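Long-range contact in occlusion-derived virus envelope protein E66 (Autographa californica nucleopolyhedrovirus, PDB 3VSN), which cleaves chondroitin as a lyase of the viral envelope, is essential for oral infectivity, and may help the virus breach the host midgut's peritrophic matrix: residues 28-40 against 200-212. Numbering follows the deposited sequence.
Sequences IQELQNFERWFKN and TYSQMLRGYSLAQ. Unlike the reference sequence in segment 200-212: Met-204 (reference Ile).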
loop_
_atom_site.group_PDB
_atom_site.type_symbol
_atom_site.label_atom_id
_atom_site.label_comp_id
_atom_site.label_asym_id
_atom_site.label_seq_id
_atom_site.Cartn_x
_atom_site.Cartn_y
_atom_site.Cartn_z
ATOM N N ILE A 28 35.769 21.535 -4.741
ATOM C CA ILE A 28 35.746 20.299 -3.898
ATOM C C ILE A 28 35.215 19.075 -4.651
ATOM O O ILE A 28 34.253 19.159 -5.426
ATOM C CB ILE A 28 35.023 20.523 -2.540
ATOM C CG1 ILE A 28 36.027 20.443 -1.385
ATOM C CG2 ILE A 28 33.914 19.507 -2.305
ATOM C CD1 ILE A 28 35.397 20.475 0.001
ATOM N N GLN A 29 35.887 17.950 -4.415
ATOM C CA GLN A 29 35.534 16.651 -4.982
ATOM C C GLN A 29 34.137 16.213 -4.559
ATOM O O GLN A 29 33.340 15.781 -5.390
ATOM C CB GLN A 29 36.553 15.597 -4.534
ATOM C CG GLN A 29 37.931 15.740 -5.158
ATOM C CD GLN A 29 38.020 15.074 -6.513
ATOM O OE1 GLN A 29 37.479 15.571 -7.503
ATOM N NE2 GLN A 29 38.709 13.939 -6.566
ATOM N N GLU A 30 33.864 16.331 -3.261
ATOM C CA GLU A 30 32.592 15.937 -2.661
ATOM C C GLU A 30 31.402 16.603 -3.358
ATOM O O GLU A 30 30.435 15.930 -3.726
ATOM C CB GLU A 30 32.602 16.288 -1.172
ATOM C CG GLU A 30 31.765 15.379 -0.292
ATOM C CD GLU A 30 32.103 15.541 1.176
ATOM O OE1 GLU A 30 31.783 16.599 1.754
ATOM O OE2 GLU A 30 32.687 14.605 1.756
ATOM N N LEU A 31 31.492 17.919 -3.551
ATOM C CA LEU A 31 30.436 18.693 -4.200
ATOM C C LEU A 31 30.220 18.262 -5.650
ATOM O O LEU A 31 29.084 18.025 -6.065
ATOM C CB LEU A 31 30.735 20.197 -4.125
ATOM C CG LEU A 31 29.759 21.169 -4.806
ATOM C CD1 LEU A 31 28.366 21.071 -4.199
ATOM C CD2 LEU A 31 30.278 22.598 -4.718
ATOM N N GLN A 32 31.309 18.162 -6.410
ATOM C CA GLN A 32 31.223 17.771 -7.816
ATOM C C GLN A 32 30.688 16.343 -7.987
ATOM O O GLN A 32 29.893 16.084 -8.892
ATOM C CB GLN A 32 32.568 17.965 -8.519
ATOM C CG GLN A 32 32.931 19.434 -8.692
ATOM C CD GLN A 32 34.329 19.660 -9.236
ATOM O OE1 GLN A 32 35.167 18.756 -9.248
ATOM N NE2 GLN A 32 34.589 20.881 -9.686
ATOM N N ASN A 33 31.109 15.439 -7.106
ATOM C CA ASN A 33 30.605 14.065 -7.104
ATOM C C ASN A 33 29.112 13.983 -6.773
ATOM O O ASN A 33 28.383 13.200 -7.388
ATOM C CB ASN A 33 31.405 13.186 -6.135
ATOM C CG ASN A 33 32.845 12.966 -6.580
ATOM O OD1 ASN A 33 33.193 13.142 -7.751
ATOM N ND2 ASN A 33 33.690 12.571 -5.637
ATOM N N PHE A 34 28.659 14.781 -5.806
ATOM C CA PHE A 34 27.235 14.811 -5.464
ATOM C C PHE A 34 26.397 15.357 -6.613
ATOM O O PHE A 34 25.353 14.795 -6.944
ATOM C CB PHE A 34 26.944 15.611 -4.189
ATOM C CG PHE A 34 25.471 15.780 -3.921
ATOM C CD1 PHE A 34 24.696 14.690 -3.524
ATOM C CD2 PHE A 34 24.845 17.011 -4.111
ATOM C CE1 PHE A 34 23.337 14.826 -3.301
ATOM C CE2 PHE A 34 23.483 17.154 -3.883
ATOM C CZ PHE A 34 22.729 16.057 -3.478
ATOM N N GLU A 35 26.857 16.452 -7.216
ATOM C CA GLU A 35 26.147 17.053 -8.343
ATOM C C GLU A 35 26.062 16.097 -9.532
ATOM O O GLU A 35 25.038 16.046 -10.213
ATOM C CB GLU A 35 26.769 18.395 -8.738
ATOM C CG GLU A 35 26.456 19.508 -7.744
ATOM C CD GLU A 35 27.092 20.840 -8.103
ATOM O OE1 GLU A 35 27.766 20.926 -9.154
ATOM O OE2 GLU A 35 26.915 21.804 -7.324
ATOM N N ARG A 36 27.125 15.324 -9.753
ATOM C CA ARG A 36 27.142 14.295 -10.796
ATOM C C ARG A 36 26.125 13.185 -10.505
ATOM O O ARG A 36 25.356 12.785 -11.384
ATOM C CB ARG A 36 28.550 13.699 -10.942
ATOM C CG ARG A 36 28.705 12.748 -12.122
ATOM C CD ARG A 36 30.162 12.376 -12.372
ATOM N NE ARG A 36 30.954 13.528 -12.807
ATOM C CZ ARG A 36 31.867 14.144 -12.059
ATOM N NH1 ARG A 36 32.132 13.720 -10.827
ATOM N NH2 ARG A 36 32.520 15.187 -12.549
ATOM N N TRP A 37 26.135 12.699 -9.265
ATOM C CA TRP A 37 25.204 11.665 -8.820
ATOM C C TRP A 37 23.774 12.140 -8.927
ATOM O O TRP A 37 22.899 11.391 -9.372
ATOM C CB TRP A 37 25.559 11.225 -7.405
ATOM C CG TRP A 37 24.567 10.291 -6.754
ATOM C CD1 TRP A 37 24.573 8.896 -6.763
ATOM C CD2 TRP A 37 23.394 10.663 -5.953
ATOM N NE1 TRP A 37 23.508 8.399 -6.049
ATOM C CE2 TRP A 37 22.762 9.403 -5.539
ATOM C CE3 TRP A 37 22.822 11.869 -5.556
ATOM C CZ2 TRP A 37 21.611 9.380 -4.765
ATOM C CZ3 TRP A 37 21.660 11.830 -4.773
ATOM C CH2 TRP A 37 21.072 10.613 -4.387
ATOM N N PHE A 38 23.535 13.397 -8.550
ATOM C CA PHE A 38 22.201 14.006 -8.612
ATOM C C PHE A 38 21.657 14.004 -10.041
ATOM O O PHE A 38 20.520 13.586 -10.282
ATOM C CB PHE A 38 22.240 15.436 -8.043
ATOM C CG PHE A 38 20.895 16.114 -7.980
ATOM C CD1 PHE A 38 20.343 16.712 -9.111
ATOM C CD2 PHE A 38 20.190 16.178 -6.781
ATOM C CE1 PHE A 38 19.110 17.346 -9.053
ATOM C CE2 PHE A 38 18.954 16.809 -6.718
ATOM C CZ PHE A 38 18.415 17.393 -7.855
ATOM N N LYS A 39 22.476 14.469 -10.983
ATOM C CA LYS A 39 22.096 14.517 -12.392
ATOM C C LYS A 39 21.925 13.126 -12.996
ATOM O O LYS A 39 21.014 12.907 -13.795
ATOM C CB LYS A 39 23.115 15.324 -13.193
ATOM C CG LYS A 39 23.113 16.810 -12.850
ATOM C CD LYS A 39 24.374 17.495 -13.352
ATOM C CE LYS A 39 24.370 17.635 -14.863
ATOM N NZ LYS A 39 25.702 18.102 -15.347
ATOM N N ASN A 40 22.801 12.199 -12.610
ATOM C CA ASN A 40 22.709 10.805 -13.055
ATOM C C ASN A 40 21.400 10.138 -12.638
ATOM O O ASN A 40 20.836 9.336 -13.385
ATOM C CB ASN A 40 23.887 9.982 -12.525
ATOM C CG ASN A 40 25.176 10.225 -13.295
ATOM O OD1 ASN A 40 25.180 10.864 -14.343
ATOM N ND2 ASN A 40 26.279 9.708 -12.773
ATOM N N THR A 200 21.293 20.326 3.236
ATOM C CA THR A 200 22.616 19.704 3.154
ATOM C C THR A 200 23.382 20.196 1.924
ATOM O O THR A 200 24.566 20.537 2.022
ATOM C CB THR A 200 22.526 18.165 3.150
ATOM O OG1 THR A 200 21.957 17.722 4.384
ATOM C CG2 THR A 200 23.906 17.533 2.995
ATOM N N TYR A 201 22.701 20.240 0.780
ATOM C CA TYR A 201 23.303 20.760 -0.441
ATOM C C TYR A 201 23.742 22.225 -0.296
ATOM O O TYR A 201 24.831 22.589 -0.745
ATOM C CB TYR A 201 22.375 20.581 -1.650
ATOM C CG TYR A 201 22.965 21.124 -2.937
ATOM C CD1 TYR A 201 24.154 20.607 -3.458
ATOM C CD2 TYR A 201 22.343 22.165 -3.625
ATOM C CE1 TYR A 201 24.700 21.110 -4.630
ATOM C CE2 TYR A 201 22.880 22.672 -4.797
ATOM C CZ TYR A 201 24.056 22.148 -5.290
ATOM O OH TYR A 201 24.574 22.657 -6.456
ATOM N N SER A 202 22.913 23.050 0.343
ATOM C CA SER A 202 23.266 24.458 0.561
ATOM C C SER A 202 24.537 24.597 1.404
ATOM O O SER A 202 25.364 25.472 1.143
ATOM C CB SER A 202 22.105 25.259 1.168
ATOM O OG SER A 202 21.891 24.942 2.533
ATOM N N GLN A 203 24.694 23.721 2.396
ATOM C CA GLN A 203 25.907 23.692 3.217
ATOM C C GLN A 203 27.139 23.231 2.434
ATOM O O GLN A 203 28.247 23.732 2.654
ATOM C CB GLN A 203 25.704 22.835 4.467
ATOM C CG GLN A 203 24.860 23.489 5.550
ATOM C CD GLN A 203 25.582 24.620 6.265
ATOM O OE1 GLN A 203 25.619 25.755 5.786
ATOM N NE2 GLN A 203 26.146 24.317 7.427
ATOM N N MET A 204 26.946 22.287 1.516
ATOM C CA MET A 204 28.027 21.840 0.640
ATOM C C MET A 204 28.485 22.971 -0.283
ATOM O O MET A 204 29.684 23.129 -0.532
ATOM C CB MET A 204 27.596 20.624 -0.179
ATOM C CG MET A 204 27.321 19.384 0.657
ATOM S SD MET A 204 26.663 18.041 -0.346
ATOM C CE MET A 204 28.164 17.438 -1.111
ATOM N N LEU A 205 27.527 23.761 -0.771
ATOM C CA LEU A 205 27.831 24.942 -1.588
ATOM C C LEU A 205 28.641 25.991 -0.820
ATOM O O LEU A 205 29.444 26.714 -1.414
ATOM C CB LEU A 205 26.549 25.574 -2.136
ATOM C CG LEU A 205 25.809 24.854 -3.267
ATOM C CD1 LEU A 205 24.497 25.573 -3.528
ATOM C CD2 LEU A 205 26.644 24.781 -4.542
ATOM N N ARG A 206 28.418 26.063 0.493
ATOM C CA ARG A 206 29.162 26.967 1.377
ATOM C C ARG A 206 30.550 26.424 1.731
ATOM O O ARG A 206 31.341 27.107 2.382
ATOM C CB ARG A 206 28.361 27.259 2.653
ATOM C CG ARG A 206 27.074 28.031 2.411
ATOM C CD ARG A 206 26.321 28.337 3.696
ATOM N NE ARG A 206 24.977 28.810 3.381
ATOM C CZ ARG A 206 23.887 28.046 3.386
ATOM N NH1 ARG A 206 23.960 26.766 3.729
ATOM N NH2 ARG A 206 22.716 28.571 3.059
ATOM N N GLY A 207 30.836 25.193 1.317
ATOM C CA GLY A 207 32.159 24.605 1.511
ATOM C C GLY A 207 32.326 23.660 2.687
ATOM O O GLY A 207 33.425 23.156 2.919
ATOM N N TYR A 208 31.248 23.417 3.435
ATOM C CA TYR A 208 31.278 22.432 4.521
ATOM C C TYR A 208 31.333 21.003 3.975
ATOM O O TYR A 208 30.670 20.687 2.985
ATOM C CB TYR A 208 30.055 22.576 5.427
ATOM C CG TYR A 208 29.973 23.874 6.201
ATOM C CD1 TYR A 208 30.723 24.067 7.363
ATOM C CD2 TYR A 208 29.124 24.899 5.787
ATOM C CE1 TYR A 208 30.640 25.254 8.080
ATOM C CE2 TYR A 208 29.032 26.088 6.497
ATOM C CZ TYR A 208 29.792 26.260 7.641
ATOM O OH TYR A 208 29.699 27.439 8.345
ATOM N N SER A 209 32.121 20.145 4.619
ATOM C CA SER A 209 32.175 18.734 4.240
ATOM C C SER A 209 30.955 18.004 4.796
ATOM O O SER A 209 30.344 18.461 5.763
ATOM C CB SER A 209 33.468 18.072 4.728
ATOM O OG SER A 209 33.418 17.811 6.122
ATOM N N LEU A 210 30.606 16.877 4.183
ATOM C CA LEU A 210 29.480 16.066 4.649
ATOM C C LEU A 210 29.665 15.590 6.097
ATOM O O LEU A 210 28.696 15.524 6.856
ATOM C CB LEU A 210 29.213 14.891 3.697
ATOM C CG LEU A 210 28.547 15.278 2.369
ATOM C CD1 LEU A 210 28.596 14.146 1.352
ATOM C CD2 LEU A 210 27.112 15.737 2.592
ATOM N N ALA A 211 30.908 15.284 6.475
ATOM C CA ALA A 211 31.230 14.906 7.856
ATOM C C ALA A 211 30.898 16.018 8.854
ATOM O O ALA A 211 30.450 15.739 9.965
ATOM C CB ALA A 211 32.693 14.495 7.977
ATOM N N GLN A 212 31.108 17.271 8.450
ATOM C CA GLN A 212 30.771 18.430 9.282
ATOM C C GLN A 212 29.260 18.616 9.404
ATOM O O GLN A 212 28.735 18.796 10.507
ATOM C CB GLN A 212 31.391 19.716 8.721
ATOM C CG GLN A 212 32.908 19.781 8.761
ATOM C CD GLN A 212 33.430 21.150 8.364
ATOM O OE1 GLN A 212 33.515 22.057 9.192
ATOM N NE2 GLN A 212 33.780 21.305 7.094
HETATM O O HOH W 1 30.907 19.004 0.730
HETATM O O HOH W 2 33.005 14.453 4.630
#
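The Tyr-201 ring has Leu-205 CG over one face, 3.8 Å above its plane, and Glu-35 OE2 at its edge, in plane. There Tyr-201 OH donates to Glu-35 OE2 over 2.6 Å, reaching the oxygen from 40° above the carboxylate plane. Tyr-161 shares that oxygen and Asn-156 holds Glu-35 OE1, so both carboxylate oxygens are satisfied. The Phe-34 ring carries Tyr-201 CD1 at its edge, the two planes inclined at 41°. Met-204 makes a Met-aromatic contact with Phe-34, SD approaching obliquely, 4.7 Å from the ring centroid; a bend at chi3 turns CE back against Phe-34 CB. Leu-31 CD1 fills the angle between Tyr-201 CE1 (3.7 Å) and Leu-205 CD2.

Toward the start of helix 29-48, the extended Glu-30 crosses to Leu-210, whose backbone N donates to OE1 over 2.7 Å, nearly straight, on the syn side but tilted well out of the carboxylate plane. Waters link OE1 to Tyr-208 O and OE2 to Ala-211 N, tying the carboxylate to the start of helix 210-214. The turn before it combines a Schellman motif at Gly-207 with an N-cap at Ser-209. The axes of 29-40 and 200-205, at 140°, run roughly antiparallel, as helices pack in the alpha/alpha toroid of a polysaccharide lyase family 8-like N-terminal domain.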